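Local structure of ABC transporter substrate-binding protein (Rhizobium radiobacter, 6TFX) at residues 434-437 with 438-442; 404-408 with 409-413; 423-426 with 427-431. The protein binds the mannityl-opine mannopinic acid as the solute-binding protein of an ABC transporter, probably delivering it to the membrane permease for import. One frame throughout, in Å; residues are numbered along the deposited sequence.

Contact 1: residues 434-437 with 438-442; sequences PNKQ and IELWK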
loop_
_atom_site.group_PDB
_atom_site.type_symbol
_atom_site.label_atom_id
_atom_site.label_comp_id
_atom_site.label_asym_id
_atom_site.label_seq_id
_atom_site.Cartn_x
_atom_site.Cartn_y
_atom_site.Cartn_z
ATOM N N PRO A 434 -23.708 -11.879 -7.642
ATOM C CA PRO A 434 -23.105 -10.682 -7.032
ATOM C C PRO A 434 -23.551 -10.375 -5.617
ATOM O O PRO A 434 -22.728 -9.963 -4.800
ATOM C CB PRO A 434 -23.485 -9.550 -7.998
ATOM C CG PRO A 434 -23.800 -10.215 -9.292
ATOM C CD PRO A 434 -24.360 -11.565 -8.934
ATOM N N ASN A 435 -24.848 -10.568 -5.324
ATOM C CA ASN A 435 -25.360 -10.290 -3.978
ATOM C C ASN A 435 -24.863 -11.320 -2.995
ATOM O O ASN A 435 -24.567 -10.978 -1.852
ATOM C CB ASN A 435 -26.876 -10.224 -3.953
ATOM C CG ASN A 435 -27.391 -9.100 -4.814
ATOM O OD1 ASN A 435 -28.076 -9.336 -5.800
ATOM N ND2 ASN A 435 -27.030 -7.840 -4.486
ATOM N N LYS A 436 -24.777 -12.598 -3.430
ATOM C CA LYS A 436 -24.273 -13.635 -2.528
ATOM C C LYS A 436 -22.790 -13.374 -2.232
ATOM O O LYS A 436 -22.337 -13.561 -1.101
ATOM C CB LYS A 436 -24.434 -15.024 -3.147
ATOM C CG LYS A 436 -24.256 -16.125 -2.119
ATOM C CD LYS A 436 -24.648 -17.459 -2.700
ATOM C CE LYS A 436 -24.554 -18.542 -1.641
ATOM N NZ LYS A 436 -25.292 -19.770 -2.057
ATOM N N GLN A 437 -22.035 -12.948 -3.245
ATOM C CA GLN A 437 -20.612 -12.662 -3.051
ATOM C C GLN A 437 -20.437 -11.554 -1.994
ATOM O O GLN A 437 -19.632 -11.723 -1.064
ATOM C CB GLN A 437 -19.990 -12.234 -4.373
ATOM C CG GLN A 437 -18.506 -12.031 -4.257
ATOM C CD GLN A 437 -17.893 -11.677 -5.590
ATOM O OE1 GLN A 437 -18.373 -10.767 -6.278
ATOM N NE2 GLN A 437 -16.790 -12.351 -5.953
ATOM N N ILE A 438 -21.240 -10.462 -2.109
ATOM C CA ILE A 438 -21.243 -9.343 -1.148
ATOM C C ILE A 438 -21.529 -9.851 0.264
ATOM O O ILE A 438 -20.825 -9.488 1.212
ATOM C CB ILE A 438 -22.289 -8.263 -1.588
ATOM C CG1 ILE A 438 -21.860 -7.516 -2.885
ATOM C CG2 ILE A 438 -22.637 -7.271 -0.461
ATOM C CD1 ILE A 438 -20.564 -6.718 -2.819
ATOM N N GLU A 439 -22.556 -10.709 0.402
ATOM C CA GLU A 439 -22.964 -11.241 1.716
ATOM C C GLU A 439 -21.894 -12.112 2.355
ATOM O O GLU A 439 -21.690 -12.046 3.576
ATOM C CB GLU A 439 -24.304 -11.945 1.665
ATOM C CG GLU A 439 -25.440 -10.950 1.452
ATOM C CD GLU A 439 -25.512 -9.792 2.443
ATOM O OE1 GLU A 439 -25.535 -8.623 1.996
ATOM O OE2 GLU A 439 -25.533 -10.054 3.667
ATOM N N LEU A 440 -21.171 -12.887 1.538
ATOM C CA LEU A 440 -20.049 -13.719 2.047
ATOM C C LEU A 440 -18.899 -12.831 2.509
ATOM O O LEU A 440 -18.327 -13.078 3.584
ATOM C CB LEU A 440 -19.567 -14.728 0.995
ATOM C CG LEU A 440 -20.546 -15.864 0.724
ATOM C CD1 LEU A 440 -20.290 -16.523 -0.623
ATOM C CD2 LEU A 440 -20.536 -16.889 1.873
ATOM N N TRP A 441 -18.611 -11.745 1.751
ATOM C CA TRP A 441 -17.569 -10.805 2.206
ATOM C C TRP A 441 -17.989 -10.145 3.513
ATOM O O TRP A 441 -17.147 -9.970 4.406
ATOM C CB TRP A 441 -17.316 -9.748 1.145
ATOM C CG TRP A 441 -16.403 -10.227 0.049
ATOM C CD1 TRP A 441 -15.352 -11.096 0.170
ATOM C CD2 TRP A 441 -16.440 -9.830 -1.333
ATOM N NE1 TRP A 441 -14.759 -11.297 -1.062
ATOM C CE2 TRP A 441 -15.380 -10.498 -1.992
ATOM C CE3 TRP A 441 -17.255 -8.958 -2.077
ATOM C CZ2 TRP A 441 -15.143 -10.349 -3.364
ATOM C CZ3 TRP A 441 -17.016 -8.805 -3.437
ATOM C CH2 TRP A 441 -15.964 -9.489 -4.064
ATOM N N LYS A 442 -19.281 -9.765 3.642
ATOM C CA LYS A 442 -19.756 -9.137 4.893
ATOM C C LYS A 442 -19.703 -10.128 6.062
ATOM O O LYS A 442 -19.277 -9.766 7.160
ATOM C CB LYS A 442 -21.181 -8.574 4.711
ATOM C CG LYS A 442 -21.216 -7.406 3.725
ATOM C CD LYS A 442 -22.611 -6.778 3.787
ATOM C CE LYS A 442 -22.705 -5.541 2.943
ATOM N NZ LYS A 442 -24.093 -4.976 2.981
#

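Contact 2: residues 404-408 with 409-413; sequences SEIGK and PTQVV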
loop_
_atom_site.group_PDB
_atom_site.type_symbol
_atom_site.label_atom_id
_atom_site.label_comp_id
_atom_site.label_asym_id
_atom_site.label_seq_id
_atom_site.Cartn_x
_atom_site.Cartn_y
_atom_site.Cartn_z
ATOM N N SER A 404 -2.256 -16.625 4.734
ATOM C CA SER A 404 -1.421 -15.437 4.773
ATOM C C SER A 404 -0.711 -15.236 6.119
ATOM O O SER A 404 -0.009 -14.248 6.296
ATOM C CB SER A 404 -2.280 -14.219 4.459
ATOM O OG SER A 404 -2.826 -14.346 3.149
ATOM N N GLU A 405 -0.945 -16.139 7.076
ATOM C CA GLU A 405 -0.416 -16.075 8.445
ATOM C C GLU A 405 1.095 -15.945 8.450
ATOM O O GLU A 405 1.770 -16.648 7.699
ATOM C CB GLU A 405 -0.874 -17.359 9.180
ATOM C CG GLU A 405 -0.156 -17.754 10.445
ATOM C CD GLU A 405 -0.838 -18.924 11.136
ATOM O OE1 GLU A 405 -1.617 -19.643 10.469
ATOM O OE2 GLU A 405 -0.609 -19.113 12.352
ATOM N N ILE A 406 1.630 -15.038 9.299
ATOM C CA ILE A 406 3.086 -14.901 9.405
ATOM C C ILE A 406 3.695 -16.249 9.837
ATOM O O ILE A 406 3.168 -16.924 10.730
ATOM C CB ILE A 406 3.460 -13.763 10.397
ATOM C CG1 ILE A 406 2.891 -12.415 9.964
ATOM C CG2 ILE A 406 4.973 -13.693 10.636
ATOM C CD1 ILE A 406 3.102 -12.034 8.507
ATOM N N GLY A 407 4.773 -16.621 9.182
ATOM C CA GLY A 407 5.445 -17.877 9.505
ATOM C C GLY A 407 5.256 -18.932 8.435
ATOM O O GLY A 407 5.969 -19.931 8.425
ATOM N N LYS A 408 4.284 -18.726 7.519
ATOM C CA LYS A 408 4.040 -19.700 6.453
ATOM C C LYS A 408 4.789 -19.301 5.183
ATOM O O LYS A 408 5.005 -18.098 4.960
ATOM C CB LYS A 408 2.526 -19.781 6.169
ATOM C CG LYS A 408 1.755 -20.437 7.301
ATOM C CD LYS A 408 0.318 -20.650 6.925
ATOM C CE LYS A 408 -0.396 -21.373 8.027
ATOM N NZ LYS A 408 -1.843 -21.498 7.747
ATOM N N PRO A 409 5.078 -20.259 4.255
ATOM C CA PRO A 409 5.712 -19.861 2.978
ATOM C C PRO A 409 4.838 -18.889 2.170
ATOM O O PRO A 409 5.349 -18.043 1.435
ATOM C CB PRO A 409 5.904 -21.192 2.233
ATOM C CG PRO A 409 5.822 -22.263 3.306
ATOM C CD PRO A 409 4.867 -21.724 4.332
ATOM N N THR A 410 3.516 -18.983 2.355
ATOM C CA THR A 410 2.510 -18.163 1.685
ATOM C C THR A 410 2.158 -16.906 2.522
ATOM O O THR A 410 1.164 -16.230 2.225
ATOM C CB THR A 410 1.230 -19.003 1.497
ATOM O OG1 THR A 410 0.941 -19.649 2.728
ATOM C CG2 THR A 410 1.383 -20.079 0.402
ATOM N N GLN A 411 2.993 -16.563 3.528
ATOM C CA GLN A 411 2.651 -15.420 4.390
ATOM C C GLN A 411 2.469 -14.134 3.635
ATOM O O GLN A 411 3.175 -13.883 2.660
ATOM C CB GLN A 411 3.677 -15.205 5.511
ATOM C CG GLN A 411 5.033 -14.674 5.054
ATOM C CD GLN A 411 5.879 -14.346 6.272
ATOM O OE1 GLN A 411 6.016 -15.145 7.185
ATOM N NE2 GLN A 411 6.438 -13.146 6.314
ATOM N N VAL A 412 1.513 -13.301 4.092
ATOM C CA VAL A 412 1.374 -11.981 3.511
ATOM C C VAL A 412 1.409 -10.999 4.690
ATOM O O VAL A 412 2.503 -10.705 5.208
ATOM C CB VAL A 412 0.171 -11.789 2.553
ATOM C CG1 VAL A 412 0.352 -10.524 1.718
ATOM C CG2 VAL A 412 -0.011 -12.999 1.633
ATOM N N VAL A 413 0.216 -10.553 5.156
ATOM C CA VAL A 413 0.177 -9.584 6.259
ATOM C C VAL A 413 -0.879 -9.982 7.316
ATOM O O VAL A 413 -1.446 -9.098 7.975
ATOM C CB VAL A 413 -0.017 -8.132 5.743
ATOM C CG1 VAL A 413 1.284 -7.578 5.160
ATOM C CG2 VAL A 413 -1.131 -8.049 4.704
#

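Contact 3: residues 423-426 with 427-431; sequences KQIE and AARTE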
loop_
_atom_site.group_PDB
_atom_site.type_symbol
_atom_site.label_atom_id
_atom_site.label_comp_id
_atom_site.label_asym_id
_atom_site.label_seq_id
_atom_site.Cartn_x
_atom_site.Cartn_y
_atom_site.Cartn_z
ATOM N N LYS A 423 -13.423 -20.030 5.248
ATOM C CA LYS A 423 -14.432 -20.564 4.332
ATOM C C LYS A 423 -15.214 -19.464 3.629
ATOM O O LYS A 423 -15.494 -19.590 2.437
ATOM C CB LYS A 423 -15.397 -21.506 5.077
ATOM C CG LYS A 423 -14.683 -22.704 5.730
ATOM C CD LYS A 423 -13.967 -23.630 4.744
ATOM C CE LYS A 423 -12.912 -24.462 5.433
ATOM N NZ LYS A 423 -12.354 -25.501 4.529
ATOM N N GLN A 424 -15.550 -18.377 4.343
ATOM C CA GLN A 424 -16.300 -17.265 3.733
ATOM C C GLN A 424 -15.452 -16.529 2.699
ATOM O O GLN A 424 -15.939 -16.154 1.631
ATOM C CB GLN A 424 -16.770 -16.280 4.814
ATOM C CG GLN A 424 -17.862 -16.860 5.724
ATOM C CD GLN A 424 -17.375 -17.840 6.776
ATOM O OE1 GLN A 424 -16.184 -17.932 7.077
ATOM N NE2 GLN A 424 -18.300 -18.578 7.391
ATOM N N ILE A 425 -14.167 -16.319 3.023
ATOM C CA ILE A 425 -13.254 -15.619 2.111
ATOM C C ILE A 425 -13.099 -16.448 0.823
ATOM O O ILE A 425 -13.209 -15.909 -0.280
ATOM C CB ILE A 425 -11.900 -15.360 2.824
ATOM C CG1 ILE A 425 -12.098 -14.300 3.939
ATOM C CG2 ILE A 425 -10.851 -14.883 1.805
ATOM C CD1 ILE A 425 -10.894 -14.133 4.888
ATOM N N GLU A 426 -12.836 -17.756 0.972
ATOM C CA GLU A 426 -12.659 -18.624 -0.196
ATOM C C GLU A 426 -13.934 -18.703 -1.024
ATOM O O GLU A 426 -13.857 -18.638 -2.256
ATOM C CB GLU A 426 -12.266 -20.020 0.272
ATOM C CG GLU A 426 -10.876 -20.049 0.856
ATOM C CD GLU A 426 -10.512 -21.395 1.458
ATOM O OE1 GLU A 426 -10.967 -22.433 0.919
ATOM O OE2 GLU A 426 -9.771 -21.411 2.468
ATOM N N ALA A 427 -15.098 -18.888 -0.366
ATOM C CA ALA A 427 -16.366 -18.997 -1.122
ATOM C C ALA A 427 -16.688 -17.676 -1.825
ATOM O O ALA A 427 -17.140 -17.696 -2.968
ATOM C CB ALA A 427 -17.518 -19.394 -0.215
ATOM N N ALA A 428 -16.418 -16.529 -1.170
ATOM C CA ALA A 428 -16.729 -15.228 -1.795
ATOM C C ALA A 428 -15.870 -14.993 -3.031
ATOM O O ALA A 428 -16.330 -14.429 -4.027
ATOM C CB ALA A 428 -16.491 -14.102 -0.793
ATOM N N ARG A 429 -14.593 -15.405 -2.958
ATOM C CA ARG A 429 -13.639 -15.139 -4.024
ATOM C C ARG A 429 -14.140 -15.536 -5.408
ATOM O O ARG A 429 -13.964 -14.773 -6.357
ATOM C CB ARG A 429 -12.301 -15.846 -3.738
ATOM C CG ARG A 429 -11.192 -15.237 -4.571
ATOM C CD ARG A 429 -9.854 -15.869 -4.277
ATOM N NE ARG A 429 -9.427 -15.620 -2.901
ATOM C CZ ARG A 429 -8.946 -16.551 -2.083
ATOM N NH1 ARG A 429 -8.817 -17.810 -2.496
ATOM N NH2 ARG A 429 -8.569 -16.229 -0.851
ATOM N N THR A 430 -14.796 -16.702 -5.493
ATOM C CA THR A 430 -15.249 -17.280 -6.771
ATOM C C THR A 430 -16.772 -17.324 -6.919
ATOM O O THR A 430 -17.257 -17.893 -7.893
ATOM C CB THR A 430 -14.664 -18.693 -6.921
ATOM O OG1 THR A 430 -15.101 -19.486 -5.820
ATOM C CG2 THR A 430 -13.143 -18.699 -6.970
ATOM N N GLU A 431 -17.519 -16.693 -5.985
ATOM C CA GLU A 431 -18.989 -16.667 -6.046
ATOM C C GLU A 431 -19.434 -15.798 -7.226
ATOM O O GLU A 431 -19.021 -14.634 -7.339
ATOM C CB GLU A 431 -19.570 -16.142 -4.722
ATOM C CG GLU A 431 -21.091 -16.054 -4.716
ATOM C CD GLU A 431 -21.810 -17.334 -5.096
ATOM O OE1 GLU A 431 -21.523 -18.388 -4.482
ATOM O OE2 GLU A 431 -22.670 -17.280 -6.004
#

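Contact 1: residues 434-437 with 438-442
The amide N-H of Trp441 is held by the carbonyl of Gln437, with Trp441 N and Gln437 O 3.0 Å apart. This bond belongs to the first turns of the alpha-helix 434-450, where an i to i+4 pair of side chains, Gln437 and Trp441, packs together one turn apart. Three more bonds of the same spacing link the segments: Ile438 N to Pro434 O, Glu439 N to Asn435 O and Leu440 N to Lys436 O. Before them, the N-H of Lys436 is taken up by the carboxylate of Asp433.

Gln437 and Trp441 point the same way and lie side by side. With CG anti to the backbone N (chi1 -176°) and the chain extended beyond it, the glutamine runs over the indole, its amide plane turned only 16° from the ring. Gln437 CG makes a CH-pi contact over the face of the six-membered ring, 3.6 Å from its centroid. The flat amide continues over the rim, while its NE2 hydrogen-bonds to the carbonyl O of Ala428 in the preceding helix, a bond that fixes which end of the amide faces that way. Leu396 and Ala428 also pack on the indole. Away from the ring, Lys436 CG lies 4.3 Å from Leu440 CD1. Between the glutamine and tryptophan side chains the nearest atoms are Gln437 CD and Trp441 CH2, at 3.3 Å.

Contact 2: residues 404-408 with 409-413
Gln411 reaches back across a double turn to accept the N-H of Gly407, its OE1 lying 2.8 Å from Gly407 N in a nearly straight bond (171° at the hydrogen). In the loop between helices 392-400 and 422-430, the chain folds through a type II turn, Glu405 to Lys408, then a type I turn, Lys408 to Gln411. Their backbone bonds differ in length and direction: Lys408 N lies 3.3 Å from Glu405 O, whereas Gln411 N comes to 2.9 Å from Lys408 O but from above the carbonyl plane. At the base, Val412 N donates to Ser404 O at 2.8 Å, and Gln411 CA adds a CA-H...O contact to the same oxygen.

The glutamine reaches Gly407 because its CG is tucked between the backbone N and the carbonyl carbon (chi1 71°), with the rest of the chain extended; NE2 gives a weak hydrogen bond to Arg375 O. Gly407 occupies the third position of the type II turn at a positive phi of 108°, where a CB would press on the preceding carbonyl.

Lys408 NZ forms a salt bridge with Glu405 OE1, 3.3 Å away, and a hydrogen bond to Ser402 O, while Glu405 OE2 takes His417 ND1, next in sequence to the magnesium ligand Cys418. Ser404 OG, 3.5 Å from Val412 CG2, bonds to Thr397 O, and Thr410 OG1 to Ala403 O. A few backbone bonds thus hold the loop, supplemented by side chains such as Gln411 that take up a backbone N-H, and the Glu405-Lys408 salt bridge spans the first turn and probably reinforces it.

Contact 3: residues 423-426 with 427-431
Ala427, Ala428 and Arg429 donate their amide N-H groups to the carbonyls of Lys423, Gln424 and Ile425, the i to i+4 pattern of an alpha-helix. Ala427 N lies 2.9 Å from Lys423 O. The last of the three is slightly longer, Arg429 N to Ile425 O at 3.1 Å. This is helix 422-430, and near its C-terminal end Glu431 N bonds instead to Ala428 O three residues back.

The side chains that meet along it are Ile425 and Arg429, one turn apart and crossing at an angle. Arg429 sets out with CG anti to its amide nitrogen (chi1 -162°) and bends at chi3, which swings the guanidinium back along the helix toward the CG2 methyl of Ile425. Its NH2 comes to 3.8 Å from Ile425 CG2, approaching obliquely. Two of its nitrogens are engaged elsewhere: NE in a salt bridge with Asp393 and NH2 in a hydrogen bond with Thr397, both on helix 392-400, against which Ile425 also packs through Leu396 and Thr397.

Glu426 does not pair with Arg429, since Glu426 OE1 lies 6.1 Å from Arg429 NH1; its OE2 is hydrogen-bonded to His401. The small side chains sit close to the backbone, Ala428 CB lying 3.2 Å from Gln424 O. Ala428 faces helix 434-450, meeting Leu440 and Trp441, while Gln424 NE2 bonds to Glu443 of that helix. The contact of Arg429 with Ile425 is van der Waals packing, while its polar bonds to Asp393 and Thr397 tie this helix to helix 392-400.

In the fold
Contacts 1 and 3 lie on successive helices, 434-450 and 422-430, which pack directly on each other: Trp441 NE1 lies 3.3 Å from Ala428 CB, and Leu440 CB lies 3.6 Å from the same methyl carbon. Contact 1 is a surface contact built round one buried indole, whereas contact 3 is partly buried, with a salt bridge and a hydrogen bond to helix 392-400. Contact 2, also partly buried, touches neither, its centre about 25 Å from that of contact 1 and 19 Å from that of contact 3. It replaces helical bonding with two turns, and it comes close to the ligand, the side chain of Val413 being about 5 Å from bound mannopinic acid.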